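Flavodoxin (Methanosarcina acetivorans C2A, PDB 5WID) binds flavin mononucleotide and, like other flavodoxins, probably serves as a carrier in electron transfer. Local coordinates at residues Asn23-Ser27 with Lys28-Val32; Lys131-Gly134 with Ile135-Glu139; Gln33-Phe37 with Tyr38-Leu42; His120-Asp124 with Lys125-Glu129. One frame throughout, in Å; residues are numbered along the deposited sequence. Where two conformers were deposited one is given.

Interaction 1: residues Asn23-Ser27 with Lys28-Val32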
loop_
_atom_site.group_PDB
_atom_site.type_symbol
_atom_site.label_atom_id
_atom_site.label_comp_id
_atom_site.label_asym_id
_atom_site.label_seq_id
_atom_site.Cartn_x
_atom_site.Cartn_y
_atom_site.Cartn_z
ATOM N N ASN A 23 9.603 -6.613 -1.312
ATOM C CA ASN A 23 10.979 -6.981 -1.631
ATOM C C ASN A 23 11.904 -5.777 -1.503
ATOM O O ASN A 23 13.034 -5.899 -1.008
ATOM C CB ASN A 23 11.028 -7.570 -3.043
ATOM C CG ASN A 23 12.429 -7.938 -3.489
ATOM O OD1 ASN A 23 13.110 -7.154 -4.149
ATOM N ND2 ASN A 23 12.855 -9.149 -3.158
ATOM N N GLY A 24 11.448 -4.608 -1.956
ATOM C CA GLY A 24 12.263 -3.412 -1.821
ATOM C C GLY A 24 12.469 -3.018 -0.368
ATOM O O GLY A 24 13.567 -2.611 0.024
ATOM N N ILE A 25 11.420 -3.134 0.453
ATOM C CA ILE A 25 11.563 -2.830 1.878
ATOM C C ILE A 25 12.546 -3.801 2.523
ATOM O O ILE A 25 13.449 -3.395 3.271
ATOM C CB ILE A 25 10.194 -2.861 2.585
ATOM C CG1 ILE A 25 9.271 -1.766 2.049
ATOM C CG2 ILE A 25 10.348 -2.696 4.111
ATOM C CD1 ILE A 25 7.822 -1.950 2.464
ATOM N N GLU A 26 12.397 -5.100 2.229
ATOM C CA GLU A 26 13.337 -6.105 2.748
ATOM C C GLU A 26 14.775 -5.772 2.382
ATOM O O GLU A 26 15.697 -5.986 3.182
ATOM C CB GLU A 26 13.010 -7.495 2.192
ATOM C CG GLU A 26 11.837 -8.201 2.816
ATOM C CD GLU A 26 11.410 -9.438 2.031
ATOM O OE1 GLU A 26 12.046 -9.757 0.998
ATOM O OE2 GLU A 26 10.428 -10.086 2.445
ATOM N N SER A 27 14.993 -5.298 1.151
ATOM C CA SER A 27 16.346 -5.071 0.656
ATOM C C SER A 27 17.100 -4.033 1.475
ATOM O O SER A 27 18.334 -3.975 1.396
ATOM C CB SER A 27 16.311 -4.658 -0.820
ATOM O OG SER A 27 15.963 -3.290 -0.985
ATOM N N LYS A 28 16.394 -3.220 2.261
ATOM C CA LYS A 28 17.019 -2.217 3.112
ATOM C C LYS A 28 16.990 -2.616 4.583
ATOM O O LYS A 28 17.165 -1.761 5.457
ATOM C CB LYS A 28 16.350 -0.858 2.908
ATOM C CG LYS A 28 16.402 -0.345 1.475
ATOM C CD LYS A 28 17.762 -0.567 0.848
ATOM C CE LYS A 28 18.661 0.620 1.067
ATOM N NZ LYS A 28 19.867 0.569 0.197
ATOM N N ASN A 29 16.733 -3.894 4.865
ATOM C CA ASN A 29 16.766 -4.445 6.223
ATOM C C ASN A 29 15.750 -3.785 7.152
ATOM O O ASN A 29 16.011 -3.553 8.335
ATOM C CB ASN A 29 18.175 -4.360 6.807
ATOM C CG ASN A 29 19.036 -5.512 6.365
ATOM O OD1 ASN A 29 19.813 -5.392 5.417
ATOM N ND2 ASN A 29 18.883 -6.652 7.031
ATOM N N VAL A 30 14.568 -3.496 6.623
ATOM C CA VAL A 30 13.411 -3.129 7.426
ATOM C C VAL A 30 12.461 -4.316 7.405
ATOM O O VAL A 30 12.224 -4.901 6.343
ATOM C CB VAL A 30 12.741 -1.849 6.892
ATOM C CG1 VAL A 30 11.388 -1.630 7.534
ATOM C CG2 VAL A 30 13.658 -0.649 7.127
ATOM N N ASP A 31 11.968 -4.706 8.582
ATOM C CA ASP A 31 11.021 -5.811 8.667
ATOM C C ASP A 31 9.741 -5.452 7.927
ATOM O O ASP A 31 9.278 -4.309 7.974
ATOM C CB ASP A 31 10.700 -6.133 10.126
ATOM C CG ASP A 31 11.879 -6.728 10.864
ATOM O OD1 ASP A 31 12.713 -7.393 10.215
ATOM O OD2 ASP A 31 11.966 -6.534 12.095
ATOM N N VAL A 32 9.168 -6.429 7.227
ATOM C CA VAL A 32 7.973 -6.158 6.435
ATOM C C VAL A 32 7.121 -7.413 6.369
ATOM O O VAL A 32 7.626 -8.540 6.394
ATOM C CB VAL A 32 8.339 -5.650 5.018
ATOM C CG1 VAL A 32 9.111 -6.701 4.257
ATOM C CG2 VAL A 32 7.090 -5.237 4.241
#
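I25 and E26 both turn their carbonyls to the residues that leave the end of helix 13-27, and their side chains then meet V30 and V32 where the chain doubles back. K28 N gives its hydrogen to I25 O at 3.1 Å, and N29 N gives its own to E26 O at 2.9 Å, the straighter of the two at 159°. Both bonds run from residue i+3 back to residue i, as in a final helical turn that tightens before the chain departs. S27 N still bonds to N23 O, at 3.0 Å, in the i to i+4 pattern of the helix. G24 O is taken by a side chain: S27 OG donates to it at 2.7 Å. The serine can do this because its OG sits between its own backbone N and carbonyl carbon (chi1 79°), folded back along the helix. N29 has a left-handed backbone conformation, which swings the chain round toward the strand. I25 CG2 reaches V30 CG1 at 3.7 Å and lies equally close to V32 CB, while I25 CD1 touches V32 CG2. E26 CG meets V32 CG1 at 3.4 Å, the two side chains crossing at about a right angle. K28 O, at the turn, accepts from K142 NZ. The contact is the helix-to-strand return of the beta-alpha-beta unit formed by strand 2-8, helix 13-27 and strand 31-36: I25 rests on A3 and V5 of strand 2-8, D31 bonds through its backbone to M1 and A3, and helix 124-143 lies against S27 and K28.

Interaction 2: residues Lys131-Gly134 with Ile135-Glu139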
loop_
_atom_site.group_PDB
_atom_site.type_symbol
_atom_site.label_atom_id
_atom_site.label_comp_id
_atom_site.label_asym_id
_atom_site.label_seq_id
_atom_site.Cartn_x
_atom_site.Cartn_y
_atom_site.Cartn_z
ATOM N N LYS A 131 9.555 -2.083 -6.511
ATOM C CA LYS A 131 10.687 -2.270 -5.606
ATOM C C LYS A 131 11.262 -0.935 -5.137
ATOM O O LYS A 131 11.621 -0.786 -3.961
ATOM C CB LYS A 131 11.768 -3.112 -6.289
ATOM C CG LYS A 131 12.908 -3.489 -5.346
ATOM C CD LYS A 131 13.925 -4.410 -6.011
ATOM C CE LYS A 131 15.078 -4.709 -5.057
ATOM N NZ LYS A 131 16.082 -5.599 -5.702
ATOM N N ARG A 132 11.374 0.036 -6.046
ATOM C CA ARG A 132 11.879 1.362 -5.689
ATOM C C ARG A 132 10.970 2.048 -4.672
ATOM O O ARG A 132 11.455 2.679 -3.731
ATOM C CB ARG A 132 12.030 2.206 -6.961
ATOM C CG ARG A 132 12.403 3.694 -6.816
ATOM C CD ARG A 132 13.282 4.020 -5.626
ATOM N NE ARG A 132 14.632 3.543 -5.792
ATOM C CZ ARG A 132 15.613 3.794 -4.935
ATOM N NH1 ARG A 132 15.388 4.470 -3.819
ATOM N NH2 ARG A 132 16.813 3.324 -5.183
ATOM N N LEU A 133 9.647 1.945 -4.838
ATOM C CA LEU A 133 8.757 2.491 -3.814
ATOM C C LEU A 133 9.032 1.846 -2.458
ATOM O O LEU A 133 9.060 2.534 -1.431
ATOM C CB LEU A 133 7.285 2.314 -4.223
ATOM C CG LEU A 133 6.266 2.737 -3.155
ATOM C CD1 LEU A 133 6.405 4.223 -2.782
ATOM C CD2 LEU A 133 4.845 2.443 -3.642
ATOM N N GLY A 134 9.287 0.533 -2.439
ATOM C CA GLY A 134 9.586 -0.138 -1.182
ATOM C C GLY A 134 10.906 0.311 -0.580
ATOM O O GLY A 134 10.998 0.536 0.632
ATOM N N ILE A 135 11.940 0.468 -1.415
ATOM C CA ILE A 135 13.205 1.024 -0.925
ATOM C C ILE A 135 12.961 2.387 -0.295
ATOM O O ILE A 135 13.450 2.678 0.805
ATOM C CB ILE A 135 14.242 1.118 -2.064
ATOM C CG1 ILE A 135 14.692 -0.281 -2.504
ATOM C CG2 ILE A 135 15.450 1.963 -1.623
ATOM C CD1 ILE A 135 15.444 -0.291 -3.849
ATOM N N ASP A 136 12.188 3.240 -0.983
ATOM C CA ASP A 136 11.911 4.574 -0.456
ATOM C C ASP A 136 11.174 4.500 0.876
ATOM O O ASP A 136 11.453 5.285 1.790
ATOM C CB ASP A 136 11.093 5.401 -1.456
ATOM C CG ASP A 136 11.867 5.771 -2.719
ATOM O OD1 ASP A 136 13.117 5.651 -2.748
ATOM O OD2 ASP A 136 11.202 6.194 -3.694
ATOM N N ILE A 137 10.207 3.586 0.996
ATOM C CA ILE A 137 9.492 3.422 2.264
ATOM C C ILE A 137 10.463 3.039 3.373
ATOM O O ILE A 137 10.430 3.598 4.477
ATOM C CB ILE A 137 8.370 2.378 2.125
ATOM C CG1 ILE A 137 7.245 2.889 1.218
ATOM C CG2 ILE A 137 7.799 2.038 3.506
ATOM C CD1 ILE A 137 6.246 1.773 0.836
ATOM N N ALA A 138 11.339 2.071 3.100
ATOM C CA ALA A 138 12.305 1.651 4.109
ATOM C C ALA A 138 13.208 2.808 4.528
ATOM O O ALA A 138 13.489 2.986 5.719
ATOM C CB ALA A 138 13.134 0.481 3.578
ATOM N N GLU A 139 13.661 3.614 3.568
ATOM C CA GLU A 139 14.546 4.726 3.912
ATOM C C GLU A 139 13.820 5.768 4.749
ATOM O O GLU A 139 14.405 6.355 5.669
ATOM C CB GLU A 139 15.114 5.348 2.638
ATOM C CG GLU A 139 16.169 4.473 1.962
ATOM C CD GLU A 139 17.323 4.141 2.898
ATOM O OE1 GLU A 139 17.742 5.027 3.676
ATOM O OE2 GLU A 139 17.805 2.992 2.871
#
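R132 reaches along one turn of helix 124-143 to D136 and on its way crosses I135. From CB its chain starts with CG anti to the backbone N (chi1 173°), and the bends at chi2 and chi3 carry it forward over the next turn. R132 CG only skirts the carboxylate, with D136 OD2 at 4.2 Å. R132 CD comes closer, 3.3 Å from D136 OD1. R132 NE stands 4.0 Å from D136 OD1, and CZ lies over I135 CG2. At the tip R132 NH1 donates to D136 OD1 at 2.8 Å in a salt bridge with an angle of 160° at the hydrogen. The oxygen lies in the guanidinium plane and is met on its syn side but from somewhat out of the carboxylate plane, the two flat groups being turned 49° against each other. I135 lies over one face of the guanidinium, offset toward the rim, with its CG2 3.3 Å from R132 NH1; R132 NH2 lies near both I135 CG2 and CD1, at about van der Waals distance. The ion pair thus spans residues i and i+4, beside the helical bond from D136 N to R132 O. Elsewhere on the same turns L133 CG and I137 CD1 make a looser apolar pair at 4.1 Å. The helix packs here on several elements: L133 and I137 bear on I21 of helix 13-27, L133 also on P114 and L116 of strand 110-119, I137 on A50 and A52 of strand 50-58, while K131 and I135 meet N23 and S27 near the end of helix 13-27.

Interaction 3: residues Gln33-Phe37 with Tyr38-Leu42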
loop_
_atom_site.group_PDB
_atom_site.type_symbol
_atom_site.label_atom_id
_atom_site.label_comp_id
_atom_site.label_asym_id
_atom_site.label_seq_id
_atom_site.Cartn_x
_atom_site.Cartn_y
_atom_site.Cartn_z
ATOM N N GLN A 33 5.814 -7.219 6.306
ATOM C CA GLN A 33 4.935 -8.302 5.907
ATOM C C GLN A 33 4.025 -7.799 4.802
ATOM O O GLN A 33 3.541 -6.665 4.845
ATOM C CB GLN A 33 4.159 -8.891 7.107
ATOM C CG GLN A 33 2.770 -8.399 7.392
ATOM C CD GLN A 33 2.286 -8.897 8.755
ATOM O OE1 GLN A 33 2.450 -8.217 9.771
ATOM N NE2 GLN A 33 1.711 -10.097 8.780
ATOM N N VAL A 34 3.874 -8.626 3.776
ATOM C CA VAL A 34 3.013 -8.346 2.636
ATOM C C VAL A 34 1.801 -9.238 2.813
ATOM O O VAL A 34 1.943 -10.467 2.899
ATOM C CB VAL A 34 3.729 -8.626 1.306
ATOM C CG1 VAL A 34 2.779 -8.402 0.128
ATOM C CG2 VAL A 34 4.979 -7.746 1.199
ATOM N N ILE A 35 0.623 -8.639 2.919
ATOM C CA ILE A 35 -0.530 -9.396 3.395
ATOM C C ILE A 35 -1.804 -8.852 2.767
ATOM O O ILE A 35 -1.991 -7.640 2.621
ATOM C CB ILE A 35 -0.582 -9.378 4.940
ATOM C CG1 ILE A 35 -1.680 -10.298 5.468
ATOM C CG2 ILE A 35 -0.705 -7.958 5.472
ATOM C CD1 ILE A 35 -1.502 -10.623 6.944
ATOM N N SER A 36 -2.684 -9.771 2.387
ATOM C CA SER A 36 -3.994 -9.385 1.900
ATOM C C SER A 36 -4.799 -8.697 3.005
ATOM O O SER A 36 -4.708 -9.054 4.188
ATOM C CB SER A 36 -4.706 -10.634 1.376
ATOM O OG SER A 36 -6.096 -10.455 1.310
ATOM N N PHE A 37 -5.583 -7.682 2.619
ATOM C CA PHE A 37 -6.407 -6.957 3.588
ATOM C C PHE A 37 -7.278 -7.895 4.414
ATOM O O PHE A 37 -7.589 -7.603 5.575
ATOM C CB PHE A 37 -7.317 -5.947 2.872
ATOM C CG PHE A 37 -8.545 -6.588 2.274
ATOM C CD1 PHE A 37 -8.448 -7.314 1.097
ATOM C CD2 PHE A 37 -9.766 -6.548 2.935
ATOM C CE1 PHE A 37 -9.562 -7.974 0.569
ATOM C CE2 PHE A 37 -10.878 -7.196 2.412
ATOM C CZ PHE A 37 -10.773 -7.903 1.219
ATOM N N TYR A 38 -7.723 -9.001 3.817
ATOM C CA TYR A 38 -8.615 -9.921 4.508
ATOM C C TYR A 38 -7.937 -10.574 5.705
ATOM O O TYR A 38 -8.603 -10.886 6.699
ATOM C CB TYR A 38 -9.096 -10.982 3.515
ATOM C CG TYR A 38 -10.027 -11.980 4.127
ATOM C CD1 TYR A 38 -11.303 -11.606 4.540
ATOM C CD2 TYR A 38 -9.630 -13.297 4.312
ATOM C CE1 TYR A 38 -12.161 -12.525 5.118
ATOM C CE2 TYR A 38 -10.478 -14.214 4.895
ATOM C CZ TYR A 38 -11.736 -13.826 5.294
ATOM O OH TYR A 38 -12.570 -14.761 5.864
ATOM N N ASP A 39 -6.623 -10.797 5.625
ATOM C CA ASP A 39 -5.912 -11.544 6.661
ATOM C C ASP A 39 -5.228 -10.663 7.695
ATOM O O ASP A 39 -4.768 -11.182 8.717
ATOM C CB ASP A 39 -4.853 -12.462 6.037
ATOM C CG ASP A 39 -5.462 -13.547 5.165
ATOM O OD1 ASP A 39 -6.491 -14.123 5.570
ATOM O OD2 ASP A 39 -4.906 -13.803 4.086
ATOM N N VAL A 40 -5.141 -9.369 7.469
ATOM C CA VAL A 40 -4.341 -8.539 8.362
ATOM C C VAL A 40 -5.095 -8.316 9.671
ATOM O O VAL A 40 -6.332 -8.242 9.711
ATOM C CB VAL A 40 -3.958 -7.218 7.656
ATOM C CG1 VAL A 40 -5.160 -6.366 7.447
ATOM C CG2 VAL A 40 -2.880 -6.481 8.446
ATOM N N LYS A 41 -4.342 -8.257 10.765
ATOM C CA LYS A 41 -4.888 -8.009 12.090
ATOM C C LYS A 41 -4.731 -6.541 12.453
ATOM O O LYS A 41 -3.758 -5.896 12.066
ATOM C CB LYS A 41 -4.178 -8.844 13.151
ATOM C CG LYS A 41 -4.248 -10.337 12.952
ATOM C CD LYS A 41 -3.383 -10.994 14.011
ATOM C CE LYS A 41 -3.254 -12.468 13.775
ATOM N NZ LYS A 41 -2.063 -12.774 12.931
ATOM N N LEU A 42 -5.682 -6.036 13.241
ATOM C CA LEU A 42 -5.589 -4.661 13.725
ATOM C C LEU A 42 -4.248 -4.400 14.402
ATOM O O LEU A 42 -3.602 -3.376 14.146
ATOM C CB LEU A 42 -6.745 -4.374 14.686
ATOM C CG LEU A 42 -6.777 -2.964 15.274
ATOM C CD1 LEU A 42 -6.901 -1.943 14.162
ATOM C CD2 LEU A 42 -7.910 -2.817 16.295
HETATM O O HOH W 1 -2.372 -12.583 2.643
HETATM O O HOH W 2 -8.594 -7.001 8.291
#
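S36 O takes the N-H of D39 as the chain turns away from the end of strand 31-36. This bond, 3.0 Å from D39 N to S36 O, closes a turn from S36 to D39. Two weak ones accompany it: V40 N to the same S36 O at 3.3 Å, and Y38 N to S36 OG. Water-mediated links follow. One water donates to D39 OD2 and accepts from S36 N; a second donates to both F37 O and V40 O, bridging the turn. Among aromatic contacts, the F37 ring carries Y38 CB over the centre of one face, a CH-pi contact of 4.2 Å to the centroid, 9° off the ring normal. F37 CG lies between its backbone N and carbonyl carbon (chi1 80°), which folds the ring back over the N-H of Y38. Apolar packing joins I35 to V40, CG2 to CG2 at 4.0 Å, with the side chains at about a right angle, and I35 CD1 also rests on V40 CA. The turn leads from strand 31-36 toward helix 42-47: F37 lies on V6 and L8 of strand 2-8 and on P65 and M66 of helix 64-76, and V40 touches I4 and F69 of the same two elements.

Interaction 4: residues His120-Asp124 with Lys125-Glu129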
loop_
_atom_site.group_PDB
_atom_site.type_symbol
_atom_site.label_atom_id
_atom_site.label_comp_id
_atom_site.label_asym_id
_atom_site.label_seq_id
_atom_site.Cartn_x
_atom_site.Cartn_y
_atom_site.Cartn_z
ATOM N N HIS A 120 -2.604 -2.759 -16.080
ATOM C CA HIS A 120 -2.722 -4.194 -16.415
ATOM C C HIS A 120 -1.665 -4.991 -15.641
ATOM O O HIS A 120 -1.390 -4.705 -14.464
ATOM C CB HIS A 120 -2.651 -4.372 -17.920
ATOM C CG HIS A 120 -3.580 -3.485 -18.682
ATOM N ND1 HIS A 120 -4.940 -3.470 -18.460
ATOM C CD2 HIS A 120 -3.346 -2.582 -19.663
ATOM C CE1 HIS A 120 -5.506 -2.600 -19.279
ATOM N NE2 HIS A 120 -4.561 -2.043 -20.015
ATOM N N LYS A 121 -1.071 -6.011 -16.262
ATOM C CA LYS A 121 -0.133 -6.860 -15.542
ATOM C C LYS A 121 1.231 -6.186 -15.473
ATOM O O LYS A 121 1.773 -5.788 -16.515
ATOM C CB LYS A 121 0.005 -8.211 -16.228
ATOM C CG LYS A 121 0.981 -9.142 -15.552
ATOM C CD LYS A 121 1.103 -10.436 -16.359
ATOM C CE LYS A 121 2.170 -11.355 -15.776
ATOM N NZ LYS A 121 1.715 -11.966 -14.504
ATOM N N PRO A 122 1.806 -6.042 -14.283
ATOM C CA PRO A 122 3.134 -5.425 -14.170
ATOM C C PRO A 122 4.178 -6.205 -14.952
ATOM O O PRO A 122 4.311 -7.421 -14.795
ATOM C CB PRO A 122 3.417 -5.467 -12.661
ATOM C CG PRO A 122 2.051 -5.463 -12.024
ATOM C CD PRO A 122 1.185 -6.279 -12.967
ATOM N N THR A 123 4.905 -5.495 -15.819
ATOM C CA THR A 123 6.099 -6.042 -16.448
ATOM C C THR A 123 7.241 -6.116 -15.437
ATOM O O THR A 123 7.155 -5.600 -14.320
ATOM C CB THR A 123 6.548 -5.167 -17.613
ATOM O OG1 THR A 123 6.990 -3.904 -17.093
ATOM C CG2 THR A 123 5.395 -4.934 -18.605
ATOM N N ASP A 124 8.355 -6.716 -15.859
ATOM C CA ASP A 124 9.525 -6.704 -14.984
ATOM C C ASP A 124 9.955 -5.278 -14.639
ATOM O O ASP A 124 10.289 -4.992 -13.485
ATOM C CB ASP A 124 10.677 -7.487 -15.614
ATOM C CG ASP A 124 10.428 -8.986 -15.592
ATOM O OD1 ASP A 124 11.070 -9.713 -16.365
ATOM O OD2 ASP A 124 9.570 -9.427 -14.804
ATOM N N LYS A 125 9.933 -4.364 -15.614
ATOM C CA LYS A 125 10.334 -2.991 -15.310
ATOM C C LYS A 125 9.317 -2.313 -14.397
ATOM O O LYS A 125 9.698 -1.537 -13.513
ATOM C CB LYS A 125 10.540 -2.177 -16.595
ATOM C CG LYS A 125 11.235 -0.806 -16.365
ATOM C CD LYS A 125 11.729 -0.182 -17.674
ATOM C CE LYS A 125 10.586 0.427 -18.496
ATOM N NZ LYS A 125 9.972 1.637 -17.847
ATOM N N ASP A 126 8.020 -2.605 -14.581
ATOM C CA ASP A 126 7.007 -2.119 -13.638
ATOM C C ASP A 126 7.289 -2.600 -12.222
ATOM O O ASP A 126 7.112 -1.849 -11.254
ATOM C CB ASP A 126 5.607 -2.596 -14.038
ATOM C CG ASP A 126 5.097 -1.976 -15.324
ATOM O OD1 ASP A 126 5.489 -0.837 -15.662
ATOM O OD2 ASP A 126 4.270 -2.649 -15.982
ATOM N N LEU A 127 7.684 -3.866 -12.072
ATOM C CA LEU A 127 7.957 -4.382 -10.740
ATOM C C LEU A 127 9.197 -3.727 -10.137
ATOM O O LEU A 127 9.302 -3.627 -8.914
ATOM C CB LEU A 127 8.102 -5.903 -10.788
ATOM C CG LEU A 127 6.783 -6.615 -11.129
ATOM C CD1 LEU A 127 7.012 -8.093 -11.458
ATOM C CD2 LEU A 127 5.765 -6.457 -9.999
ATOM N N GLN A 128 10.137 -3.277 -10.971
ATOM C CA GLN A 128 11.262 -2.501 -10.454
ATOM C C GLN A 128 10.789 -1.157 -9.905
ATOM O O GLN A 128 11.311 -0.677 -8.891
ATOM C CB GLN A 128 12.317 -2.303 -11.548
ATOM C CG GLN A 128 13.125 -3.558 -11.875
ATOM C CD GLN A 128 13.833 -4.138 -10.654
ATOM O OE1 GLN A 128 14.539 -3.429 -9.934
ATOM N NE2 GLN A 128 13.646 -5.433 -10.420
ATOM N N GLU A 129 9.795 -0.533 -10.552
ATOM C CA GLU A 129 9.194 0.667 -9.965
ATOM C C GLU A 129 8.640 0.371 -8.582
ATOM O O GLU A 129 8.794 1.178 -7.656
ATOM C CB GLU A 129 8.056 1.212 -10.836
ATOM C CG GLU A 129 8.408 1.454 -12.267
ATOM C CD GLU A 129 9.076 2.789 -12.482
ATOM O OE1 GLU A 129 9.233 3.556 -11.497
ATOM O OE2 GLU A 129 9.440 3.064 -13.641
HETATM O O HOH W 3 11.624 -6.913 -11.883
#
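The D126 carboxylate meets T123 with its OD2, which accepts from T123 N at 2.9 Å on the anti side of the oxygen, the donor 32° out of the carboxylate plane. T123 answers with its side chain: D126 N donates to T123 OG1 at 3.0 Å and 167°. The two reciprocal bonds make a capping box, with T123 as N-cap of helix 124-143. T123 OG1 is set between the backbone N and the carbonyl carbon (chi1 67°), which turns it toward the first turn of the helix, and D126 leans back over the cap with CG beside its backbone N. The box thereby occupies N-H groups of T123 and D126 at the helix start, where backbone donors lack the usual partners. The regular pattern then begins with L127 N, which bonds to T123 O at 2.9 Å. On the inner side P122 CB packs against L127 CD2 at 3.7 Å; P122 also touches N13 and M17 of helix 13-27, and L127 touches A20. H120, two residues before P122, belongs to the flavin mononucleotide pocket and touches the ligand, so the capped helix follows directly on a cofactor-lining loop. D124 O, already holding Q128 N at 3.0 Å, also accepts from a water 2.8 Å away.

From the N terminus, interaction 1 closes the short return from helix 13-27 into strand 31-36. Interaction 3 follows without a break, turning the chain at the other end of that strand toward helix 42-47; their centres lie about 17 Å apart. Interaction 4 starts helix 124-143 just after the loop whose H120 touches the flavin, and interaction 2 lies further along the same helix. All four run in series along the sequence, none nested or crossed. In space interactions 1 and 2 do touch: I25 CG1 lies 3.2 Å from G134 O, and K28 CB 3.5 Å from A138 CB, joining the first and last long helices on one side of the sheet.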